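Local structure of dephospho-CoA kinase (Campylobacter jejuni subsp. jejuni serotype O:2, 4ZO4) at residues A[20-25]-A[115-120]; A[42-47]-A[66-71]; A[95-100]-A[125-130]; A[138-143]-A[163-168]. The protein probably catalyses the last step of coenzyme A biosynthesis, using ATP to phosphorylate the 3'-hydroxyl group of dephospho-CoA. All coordinates share one frame; numbering follows the deposited sequence.

Contact 1 of 4, residues A[20-25]-A[115-120]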
# COMPACT_ATOMS: atom_id res chain seq x y z
N THR A 20 2.91 -31.77 -5.09
CA THR A 20 2.82 -32.96 -5.92
C THR A 20 3.88 -32.92 -7.03
O THR A 20 4.60 -33.90 -7.22
CB THR A 20 1.42 -33.10 -6.52
OG1 THR A 20 0.51 -33.56 -5.51
CG2 THR A 20 1.44 -34.08 -7.69
N PHE A 21 3.98 -31.80 -7.75
CA PHE A 21 5.01 -31.66 -8.78
C PHE A 21 6.39 -31.87 -8.21
O PHE A 21 7.31 -32.29 -8.91
CB PHE A 21 4.99 -30.31 -9.45
CG PHE A 21 6.02 -30.15 -10.53
CD1 PHE A 21 5.66 -30.23 -11.85
CD2 PHE A 21 7.35 -29.93 -10.22
CE1 PHE A 21 6.62 -30.11 -12.85
CE2 PHE A 21 8.30 -29.79 -11.20
CZ PHE A 21 7.93 -29.87 -12.52
N ILE A 22 6.54 -31.56 -6.92
CA ILE A 22 7.81 -31.77 -6.21
C ILE A 22 8.00 -33.20 -5.70
O ILE A 22 9.11 -33.74 -5.76
CB ILE A 22 7.96 -30.76 -5.05
CG1 ILE A 22 8.19 -29.35 -5.64
CG2 ILE A 22 9.07 -31.17 -4.08
CD1 ILE A 22 9.52 -29.17 -6.35
N GLU A 23 6.92 -33.83 -5.23
CA GLU A 23 6.98 -35.23 -4.83
C GLU A 23 7.41 -36.08 -6.03
O GLU A 23 8.27 -36.95 -5.91
CB GLU A 23 5.63 -35.70 -4.30
CG GLU A 23 5.52 -37.21 -4.19
CD GLU A 23 6.72 -37.82 -3.47
OE1 GLU A 23 6.92 -37.50 -2.27
OE2 GLU A 23 7.47 -38.61 -4.09
N ILE A 24 6.82 -35.80 -7.18
CA ILE A 24 7.15 -36.49 -8.42
C ILE A 24 8.57 -36.14 -8.94
O ILE A 24 9.28 -37.00 -9.43
CB ILE A 24 6.06 -36.20 -9.49
CG1 ILE A 24 4.74 -36.89 -9.06
CG2 ILE A 24 6.49 -36.63 -10.88
CD1 ILE A 24 3.46 -36.25 -9.59
N ALA A 25 8.99 -34.89 -8.81
CA ALA A 25 10.33 -34.51 -9.25
C ALA A 25 11.43 -35.20 -8.42
O ALA A 25 12.48 -35.57 -8.95
CB ALA A 25 10.48 -33.01 -9.18
N PHE A 115 14.83 -27.83 -9.08
CA PHE A 115 13.58 -27.13 -8.85
C PHE A 115 13.53 -26.39 -7.50
O PHE A 115 13.69 -26.98 -6.43
CB PHE A 115 12.41 -28.13 -8.99
CG PHE A 115 12.28 -28.70 -10.39
CD1 PHE A 115 11.73 -27.94 -11.40
CD2 PHE A 115 12.77 -29.98 -10.70
CE1 PHE A 115 11.64 -28.43 -12.70
CE2 PHE A 115 12.68 -30.47 -11.99
CZ PHE A 115 12.11 -29.69 -13.00
N VAL A 116 13.33 -25.08 -7.57
CA VAL A 116 13.14 -24.24 -6.39
C VAL A 116 11.64 -24.16 -6.16
O VAL A 116 10.90 -23.45 -6.88
CB VAL A 116 13.68 -22.80 -6.61
CG1 VAL A 116 13.51 -21.96 -5.37
CG2 VAL A 116 15.15 -22.82 -7.04
N GLU A 117 11.15 -24.91 -5.20
CA GLU A 117 9.76 -24.77 -4.85
C GLU A 117 9.57 -23.37 -4.27
O GLU A 117 10.38 -22.93 -3.44
CB GLU A 117 9.37 -25.85 -3.83
CG GLU A 117 8.03 -25.60 -3.16
CD GLU A 117 7.51 -26.81 -2.43
OE1 GLU A 117 8.31 -27.73 -2.13
OE2 GLU A 117 6.29 -26.83 -2.15
N ILE A 118 8.52 -22.65 -4.68
CA ILE A 118 8.31 -21.28 -4.19
C ILE A 118 6.83 -20.85 -4.18
O ILE A 118 6.13 -21.04 -5.17
CB ILE A 118 9.16 -20.28 -5.01
CG1 ILE A 118 9.11 -18.87 -4.42
CG2 ILE A 118 8.72 -20.24 -6.45
CD1 ILE A 118 10.06 -17.89 -5.08
N PRO A 119 6.34 -20.30 -3.06
CA PRO A 119 4.99 -19.70 -3.03
C PRO A 119 4.80 -18.60 -4.04
O PRO A 119 5.65 -17.73 -4.19
CB PRO A 119 4.88 -19.11 -1.63
CG PRO A 119 5.92 -19.80 -0.79
CD PRO A 119 6.96 -20.34 -1.72
N LEU A 120 3.68 -18.65 -4.74
CA LEU A 120 3.47 -17.80 -5.92
C LEU A 120 3.80 -16.35 -5.64
O LEU A 120 4.45 -15.73 -6.48
CB LEU A 120 2.04 -17.96 -6.46
CG LEU A 120 1.63 -17.20 -7.74
CD1 LEU A 120 2.57 -17.47 -8.90
CD2 LEU A 120 0.20 -17.53 -8.14

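Contact 2 of 4, residues A[42-47]-A[66-71]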
# COMPACT_ATOMS: atom_id res chain seq x y z
N ILE A 42 15.80 -18.71 8.37
CA ILE A 42 16.38 -17.39 8.56
C ILE A 42 15.98 -16.83 9.93
O ILE A 42 16.84 -16.29 10.66
CB ILE A 42 15.96 -16.41 7.45
CG1 ILE A 42 16.72 -16.68 6.14
CG2 ILE A 42 16.19 -14.97 7.86
CD1 ILE A 42 18.18 -16.96 6.29
N LEU A 43 14.70 -16.99 10.28
CA LEU A 43 14.22 -16.58 11.60
C LEU A 43 14.98 -17.23 12.75
O LEU A 43 15.27 -16.56 13.73
CB LEU A 43 12.74 -16.88 11.75
CG LEU A 43 11.88 -16.19 10.69
CD1 LEU A 43 10.41 -16.44 11.01
CD2 LEU A 43 12.17 -14.69 10.56
N ASP A 44 15.31 -18.52 12.62
CA ASP A 44 16.06 -19.23 13.65
C ASP A 44 17.54 -18.89 13.66
O ASP A 44 18.15 -18.86 14.73
CB ASP A 44 15.91 -20.75 13.50
CG ASP A 44 14.53 -21.28 13.91
OD1 ASP A 44 14.08 -21.03 15.06
OD2 ASP A 44 13.90 -21.98 13.09
N GLU A 45 18.16 -18.68 12.51
CA GLU A 45 19.60 -18.31 12.50
C GLU A 45 19.79 -16.94 13.11
O GLU A 45 20.85 -16.65 13.60
CB GLU A 45 20.18 -18.27 11.09
CG GLU A 45 20.43 -19.62 10.44
CD GLU A 45 20.81 -19.49 8.97
OE1 GLU A 45 21.75 -18.71 8.66
OE2 GLU A 45 20.15 -20.16 8.12
N ASN A 46 18.77 -16.08 13.01
CA ASN A 46 18.82 -14.71 13.52
C ASN A 46 17.84 -14.53 14.64
O ASN A 46 17.04 -13.60 14.64
CB ASN A 46 18.49 -13.72 12.41
CG ASN A 46 19.52 -13.76 11.33
OD1 ASN A 46 20.60 -13.23 11.51
ND2 ASN A 46 19.23 -14.45 10.22
N ALA A 47 17.90 -15.44 15.60
CA ALA A 47 16.94 -15.47 16.68
C ALA A 47 17.29 -14.42 17.72
O ALA A 47 16.42 -13.70 18.18
CB ALA A 47 16.85 -16.87 17.28
N GLU A 66 16.05 -22.44 23.23
CA GLU A 66 17.48 -22.27 23.09
C GLU A 66 17.75 -21.57 21.79
O GLU A 66 18.02 -22.20 20.76
CB GLU A 66 18.21 -23.61 23.18
CG GLU A 66 18.27 -24.14 24.61
CD GLU A 66 19.07 -25.41 24.74
OE1 GLU A 66 18.75 -26.21 25.65
OE2 GLU A 66 20.01 -25.61 23.94
N LYS A 67 17.67 -20.24 21.86
CA LYS A 67 17.84 -19.39 20.70
C LYS A 67 16.93 -19.83 19.55
O LYS A 67 17.37 -20.01 18.41
CB LYS A 67 19.33 -19.31 20.31
CG LYS A 67 20.11 -18.40 21.26
CD LYS A 67 21.62 -18.44 21.05
CE LYS A 67 22.32 -19.38 22.02
NZ LYS A 67 23.80 -19.19 22.00
N LYS A 68 15.65 -20.00 19.88
CA LYS A 68 14.62 -20.29 18.90
C LYS A 68 13.57 -19.18 18.99
O LYS A 68 13.38 -18.61 20.06
CB LYS A 68 14.00 -21.66 19.16
CG LYS A 68 14.34 -22.72 18.13
CD LYS A 68 13.71 -24.07 18.47
CE LYS A 68 13.20 -24.79 17.21
NZ LYS A 68 13.32 -26.28 17.36
N ILE A 69 12.91 -18.88 17.87
CA ILE A 69 11.94 -17.77 17.79
C ILE A 69 10.52 -18.33 17.94
O ILE A 69 10.13 -19.27 17.23
CB ILE A 69 12.06 -16.97 16.46
CG1 ILE A 69 13.07 -15.84 16.59
CG2 ILE A 69 10.73 -16.40 16.00
CD1 ILE A 69 12.51 -14.57 17.20
N ASP A 70 9.76 -17.76 18.86
CA ASP A 70 8.35 -18.06 18.97
C ASP A 70 7.67 -17.40 17.78
O ASP A 70 7.47 -16.18 17.77
CB ASP A 70 7.78 -17.54 20.29
CG ASP A 70 6.57 -18.33 20.79
OD1 ASP A 70 5.82 -18.92 19.97
OD2 ASP A 70 6.35 -18.34 22.02
N ARG A 71 7.35 -18.20 16.76
CA ARG A 71 6.79 -17.71 15.50
C ARG A 71 5.33 -17.27 15.63
O ARG A 71 4.83 -16.49 14.82
CB ARG A 71 6.94 -18.77 14.38
CG ARG A 71 8.22 -18.64 13.55
CD ARG A 71 8.86 -19.97 13.17
NE ARG A 71 8.12 -20.68 12.12
CZ ARG A 71 7.53 -21.87 12.25
NH1 ARG A 71 7.54 -22.55 13.39
NH2 ARG A 71 6.91 -22.41 11.20

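Contact 3 of 4, residues A[95-100]-A[125-130]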
# COMPACT_ATOMS: atom_id res chain seq x y z
N LYS A 95 18.29 -11.53 3.38
CA LYS A 95 18.80 -12.79 3.94
C LYS A 95 18.21 -13.99 3.24
O LYS A 95 18.90 -15.01 3.02
CB LYS A 95 18.49 -12.90 5.43
CG LYS A 95 19.36 -12.01 6.27
CD LYS A 95 18.79 -11.84 7.66
CE LYS A 95 19.60 -10.86 8.52
NZ LYS A 95 19.19 -9.43 8.34
N ILE A 96 16.93 -13.89 2.89
CA ILE A 96 16.28 -14.97 2.14
C ILE A 96 16.85 -15.02 0.71
O ILE A 96 17.27 -16.09 0.22
CB ILE A 96 14.74 -14.86 2.17
CG1 ILE A 96 14.17 -14.75 3.60
CG2 ILE A 96 14.16 -16.11 1.58
CD1 ILE A 96 12.73 -14.28 3.71
N ARG A 97 16.91 -13.85 0.07
CA ARG A 97 17.44 -13.67 -1.27
C ARG A 97 18.86 -14.21 -1.47
O ARG A 97 19.17 -14.79 -2.50
CB ARG A 97 17.40 -12.18 -1.62
CG ARG A 97 17.98 -11.77 -2.97
CD ARG A 97 16.95 -11.78 -4.08
NE ARG A 97 17.54 -11.55 -5.40
CZ ARG A 97 16.93 -11.77 -6.56
NH1 ARG A 97 15.68 -12.23 -6.60
NH2 ARG A 97 17.57 -11.52 -7.70
N ALA A 98 19.74 -14.04 -0.49
CA ALA A 98 21.14 -14.48 -0.65
C ALA A 98 21.31 -15.95 -0.32
O ALA A 98 22.18 -16.61 -0.89
CB ALA A 98 22.08 -13.64 0.21
N LYS A 99 20.50 -16.46 0.61
CA LYS A 99 20.47 -17.89 0.90
C LYS A 99 19.76 -18.71 -0.20
O LYS A 99 20.13 -19.83 -0.48
CB LYS A 99 19.80 -18.15 2.24
CG LYS A 99 19.82 -19.61 2.63
CD LYS A 99 20.20 -19.86 4.09
CE LYS A 99 21.71 -19.96 4.25
NZ LYS A 99 22.12 -21.13 5.09
N ILE A 100 18.75 -18.16 -0.83
CA ILE A 100 18.17 -18.87 -1.95
C ILE A 100 19.18 -18.89 -3.09
O ILE A 100 19.36 -19.92 -3.71
CB ILE A 100 16.83 -18.26 -2.39
CG1 ILE A 100 15.73 -18.74 -1.43
CG2 ILE A 100 16.50 -18.68 -3.81
CD1 ILE A 100 14.37 -18.09 -1.65
N GLY A 125 12.63 -10.96 -3.65
CA GLY A 125 13.29 -10.47 -4.85
C GLY A 125 12.48 -10.84 -6.07
O GLY A 125 11.44 -11.51 -5.96
N ALA A 126 12.95 -10.40 -7.24
CA ALA A 126 12.34 -10.75 -8.52
C ALA A 126 13.10 -11.93 -9.12
O ALA A 126 14.13 -11.76 -9.77
CB ALA A 126 12.36 -9.56 -9.47
N TYR A 127 12.56 -13.13 -8.90
CA TYR A 127 13.25 -14.38 -9.25
C TYR A 127 13.06 -14.84 -10.70
O TYR A 127 13.59 -15.87 -11.09
CB TYR A 127 12.81 -15.49 -8.29
CG TYR A 127 13.16 -15.23 -6.82
CD1 TYR A 127 14.42 -15.56 -6.32
CD2 TYR A 127 12.22 -14.66 -5.95
CE1 TYR A 127 14.73 -15.33 -4.98
CE2 TYR A 127 12.54 -14.41 -4.61
CZ TYR A 127 13.79 -14.75 -4.13
OH TYR A 127 14.11 -14.52 -2.82
N GLU A 128 12.33 -14.06 -11.50
CA GLU A 128 12.02 -14.46 -12.88
C GLU A 128 13.26 -14.46 -13.78
O GLU A 128 13.32 -15.17 -14.79
CB GLU A 128 10.95 -13.56 -13.52
CG GLU A 128 9.85 -13.04 -12.60
CD GLU A 128 10.02 -11.58 -12.21
OE1 GLU A 128 10.24 -10.74 -13.11
OE2 GLU A 128 9.92 -11.27 -11.00
N ASN A 129 14.25 -13.67 -13.39
CA ASN A 129 15.42 -13.40 -14.21
C ASN A 129 16.52 -14.41 -13.95
O ASN A 129 17.51 -14.46 -14.69
CB ASN A 129 15.96 -12.01 -13.89
CG ASN A 129 14.86 -11.00 -13.66
OD1 ASN A 129 14.62 -10.58 -12.52
ND2 ASN A 129 14.14 -10.64 -14.73
N LEU A 130 16.35 -15.22 -12.90
CA LEU A 130 17.35 -16.20 -12.50
C LEU A 130 17.23 -17.48 -13.31
O LEU A 130 18.24 -18.13 -13.59
CB LEU A 130 17.24 -16.51 -11.00
CG LEU A 130 17.18 -15.30 -10.08
CD1 LEU A 130 17.29 -15.69 -8.61
CD2 LEU A 130 18.27 -14.30 -10.45

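Contact 4 of 4, residues A[138-143]-A[163-168]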
# COMPACT_ATOMS: atom_id res chain seq x y z
N THR A 138 -4.78 -23.87 -11.78
CA THR A 138 -6.14 -24.39 -11.77
C THR A 138 -7.17 -23.27 -12.07
O THR A 138 -7.54 -22.52 -11.18
CB THR A 138 -6.44 -25.00 -10.40
OG1 THR A 138 -5.35 -25.86 -10.01
CG2 THR A 138 -7.73 -25.78 -10.46
N PRO A 139 -7.65 -23.15 -13.32
CA PRO A 139 -8.58 -22.06 -13.65
C PRO A 139 -9.75 -21.99 -12.68
O PRO A 139 -10.13 -23.00 -12.09
CB PRO A 139 -9.12 -22.44 -15.03
CG PRO A 139 -8.20 -23.47 -15.57
CD PRO A 139 -7.55 -24.15 -14.39
N LYS A 140 -10.33 -20.81 -12.53
CA LYS A 140 -11.46 -20.60 -11.61
C LYS A 140 -12.47 -19.65 -12.21
O LYS A 140 -12.13 -18.79 -13.02
CB LYS A 140 -10.99 -20.00 -10.29
CG LYS A 140 -10.14 -20.93 -9.44
CD LYS A 140 -10.96 -22.05 -8.84
CE LYS A 140 -10.11 -22.80 -7.85
NZ LYS A 140 -10.91 -23.87 -7.20
N GLU A 141 -13.74 -19.80 -11.83
CA GLU A 141 -14.73 -18.85 -12.31
C GLU A 141 -14.56 -17.56 -11.49
O GLU A 141 -14.62 -17.57 -10.24
CB GLU A 141 -16.16 -19.39 -12.24
CG GLU A 141 -16.97 -19.05 -13.50
CD GLU A 141 -18.47 -19.26 -13.33
OE1 GLU A 141 -19.17 -19.46 -14.36
OE2 GLU A 141 -18.96 -19.24 -12.18
N LEU A 142 -14.30 -16.48 -12.21
CA LEU A 142 -14.09 -15.20 -11.60
C LEU A 142 -15.45 -14.51 -11.49
O LEU A 142 -15.63 -13.37 -11.96
CB LEU A 142 -13.10 -14.38 -12.42
CG LEU A 142 -11.76 -15.08 -12.68
CD1 LEU A 142 -10.84 -14.17 -13.49
CD2 LEU A 142 -11.07 -15.48 -11.39
N SER A 143 -16.39 -15.22 -10.88
CA SER A 143 -17.75 -14.75 -10.68
C SER A 143 -18.01 -14.73 -9.21
O SER A 143 -17.95 -15.77 -8.55
CB SER A 143 -18.76 -15.70 -11.31
OG SER A 143 -20.07 -15.38 -10.91
N ASP A 163 -10.49 -11.89 -5.31
CA ASP A 163 -9.35 -11.02 -5.57
C ASP A 163 -8.07 -11.82 -5.72
O ASP A 163 -7.22 -11.49 -6.53
CB ASP A 163 -9.20 -10.02 -4.44
CG ASP A 163 -10.21 -8.89 -4.51
OD1 ASP A 163 -10.67 -8.51 -5.63
OD2 ASP A 163 -10.54 -8.37 -3.43
N SER A 164 -7.91 -12.85 -4.91
CA SER A 164 -6.68 -13.60 -4.93
C SER A 164 -6.61 -14.36 -6.23
O SER A 164 -5.59 -14.34 -6.90
CB SER A 164 -6.59 -14.53 -3.74
OG SER A 164 -7.73 -15.33 -3.69
N GLN A 165 -7.72 -14.99 -6.62
CA GLN A 165 -7.78 -15.64 -7.93
C GLN A 165 -7.43 -14.68 -9.04
O GLN A 165 -6.65 -15.01 -9.91
CB GLN A 165 -9.15 -16.26 -8.17
CG GLN A 165 -9.45 -17.42 -7.22
CD GLN A 165 -10.91 -17.86 -7.28
OE1 GLN A 165 -11.63 -17.58 -8.24
NE2 GLN A 165 -11.36 -18.56 -6.24
N ILE A 166 -7.95 -13.45 -9.00
CA ILE A 166 -7.61 -12.51 -10.08
C ILE A 166 -6.11 -12.23 -10.12
O ILE A 166 -5.47 -12.30 -11.16
CB ILE A 166 -8.36 -11.20 -9.99
CG1 ILE A 166 -9.88 -11.46 -10.05
CG2 ILE A 166 -7.97 -10.30 -11.15
CD1 ILE A 166 -10.72 -10.24 -9.65
N ASP A 167 -5.56 -11.94 -8.95
CA ASP A 167 -4.13 -11.76 -8.81
C ASP A 167 -3.33 -13.00 -9.33
O ASP A 167 -2.38 -12.83 -10.09
CB ASP A 167 -3.80 -11.35 -7.35
CG ASP A 167 -4.43 -9.98 -6.99
OD1 ASP A 167 -4.66 -9.21 -7.93
OD2 ASP A 167 -4.73 -9.68 -5.81
N ILE A 168 -3.74 -14.21 -8.95
CA ILE A 168 -3.11 -15.44 -9.47
C ILE A 168 -3.03 -15.43 -11.01
O ILE A 168 -1.95 -15.65 -11.59
CB ILE A 168 -3.84 -16.71 -9.00
CG1 ILE A 168 -3.51 -17.01 -7.54
CG2 ILE A 168 -3.38 -17.93 -9.80
CD1 ILE A 168 -4.49 -17.96 -6.88

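Contact 1 of 4, residues A[20-25]-A[115-120]
F21 drives the edge of its ring into one face of F115, a T-shaped pair with ring planes at 76° and centroids 5.3 Å apart. Its CE2 does the touching, 3.9 Å from F115 CD1 and offset to the rim of the face. Because F21 places CG opposite its backbone N (chi1 -179°), the ring leaves the side of the helix and still reaches the strand. A25, small enough for the helix to come close, sets CB 4.1 Å from F115 CD2. I22 touches both F115 and E117: its CD1 meets F115 CB at 4.1 Å, while CG1 lies 3.9 Å from E117 OE1. The aliphatic part of E117 thus packs on I22, and its extended chain points the carboxylate toward K18, with which OE2 makes a long, weak ion pair. Around this shell, V10, I134 and I136 of the neighbouring strands close in on F21, and backbone bonds tie F115 and E117 to strand 31-34 and V116 to strand 7-12. The axes of helix segment 20-25 and strand segment 115-117 approach to 10.0 Å and run roughly antiparallel: the arrangement of a P-loop kinase, in which the helix following the predicted ATP-binding loop covers a parallel sheet.

Contact 2 of 4, residues A[42-47]-A[66-71]
The end of helix 35-45 and the start of helix 47-54 run alongside the irregular segment 66-71, with D44 CA 5.5 Å from K68 CA and A47 CA 5.6 Å from I69 CA. I69, the main apolar residue of the loop, directs its side chain at the helix end, where CG1 lies 3.9 Å from A47 CA and also meets the carbonyl oxygen of L43. A47 needs no more than a methyl group here: its CB rests against the carbonyl of K67, so the loop backbone can come close. L43 crosses R71 at about a right angle, CD1 being 4.0 Å from R71 CG. Beyond that methylene the arginine chain bends and delivers its guanidinium to a salt bridge with E76 of the second subunit.

These elements belong to the run of helices between strands 31-34 and 114-117, which in related P-loop kinases occupies the place of the substrate-binding region. L50 of helix 47-54 touches both L43 and I69, joining the two sides.

D44 lays its carboxylate against the stem of K68: OD1 sits 3.5 Å from K68 CG, touching the aliphatic part of the lysine, whose bent chain leaves NZ 5.8 Å from that oxygen. N46, first to leave helical geometry, turns its amide back over the helix end. I42 O accepts both N46 ND2, at 3.0 Å, and N46 N, the two donors arriving from opposite faces of the carbonyl plane.

Contact 3 of 4, residues A[95-100]-A[125-130]
R97 lays its guanidinium over the ring of Y127, a cation-pi pair that joins helix 82-109 to the loop leading into strand 132-136 of the parallel P-loop kinase sheet. CZ is 4.8 Å from the ring centroid and off-centre, 26° from the ring normal; NH1 comes closest, 3.6 Å from CD1. The guanidinium and ring planes are turned 43° against each other, so this is a slanted overlap rather than a flat stack. R97 gets there with CG opposite its backbone N and a bend at chi2 (90°), which takes the chain alongside the tyrosine, running the other way.

The tight part of the contact holds G125 as well as the ring. G125 CA lies beside the guanidinium, 3.4 Å from R97 NH1, in a backbone conformation that would jam a CB against the preceding carbonyl oxygen; glycine has none. I100 crosses the ring at about a right angle, with CG2 4.0 Å from Y127 CE1 and CD1 3.8 Å from Y127 OH; branched and apolar, it suits a place against a buried aromatic. On the sheet side F9 packs against Y127, and I38 of helix 35-45 touches I100.

Outward, the packing thins. A126 is exposed and turns its methyl away from the helix, and R97 itself is only partly buried. L130, also partly exposed, has F9 and M4 among its other neighbours; it comes from the opposite direction, places CD1 over one face of the guanidinium, and brings CD2 to 4.0 Å from R97 NH2.

Contact 4 of 4, residues A[138-143]-A[163-168]
Q165 takes CG opposite its carbonyl carbon (chi1 -66°) and runs extended beyond it (chi2 169°), which stretches its amide from helix 155-172 across to K140. There it crosses the lysine at about a right angle, OE1 lying 3.2 Å from K140 CB and CD 3.8 Å from K140 CG. A bend in the lysine chain (chi2 -71°) then leads the amine away from the helix, leaving methylenes to face the glutamine. L142 slides past Q165 in the opposite direction. Its branched apolar end packs carbon to carbon, CD2 resting 3.8 Å from Q165 CB and reaching I166 CG1 at 4.4 Å; L162 and E169 of the same helix also touch this leucine.

L142 is the centre of an inverse gamma turn, spanned by a weak bond from S143 N to E141 O, that bends the chain just before helix 144-151; S143 caps that helix through a weak bond to R146 N. Helices 144-151 and 155-172 follow strand 132-136 and precede strand 177-179 in the chain, consistent with the lid position of related P-loop kinases. L144 of the third subunit packs on L142 as well.

The amide oxygen of Q165 lies against the CB of K140 without a hydrogen bond to the other segment. No such bond spans the contact anywhere, so packing rather than directional bonding joins the loop to the helix.

Contact 1 is the buried one, an aromatic and aliphatic joint at the central sheet beside the predicted ATP-binding loop. Contact 3 is partly buried and touches it where I118 meets Y127; it trades ring against ring for a cation-pi pair. Contact 2, farther out, combines L43, A47 and I69 with the charged D44, K68 and R71; its helix 35-45 packs on helix 82-109 of contact 3. Contact 4 lies at the surface, across the chain's centre from contact 2, yet L120 on I168 links it to contact 1. All four reach the second subunit, with salt bridges at R71 (contact 2) and D167 (contact 4); contact 4 also meets the third. None has a hydrogen bond between its segments.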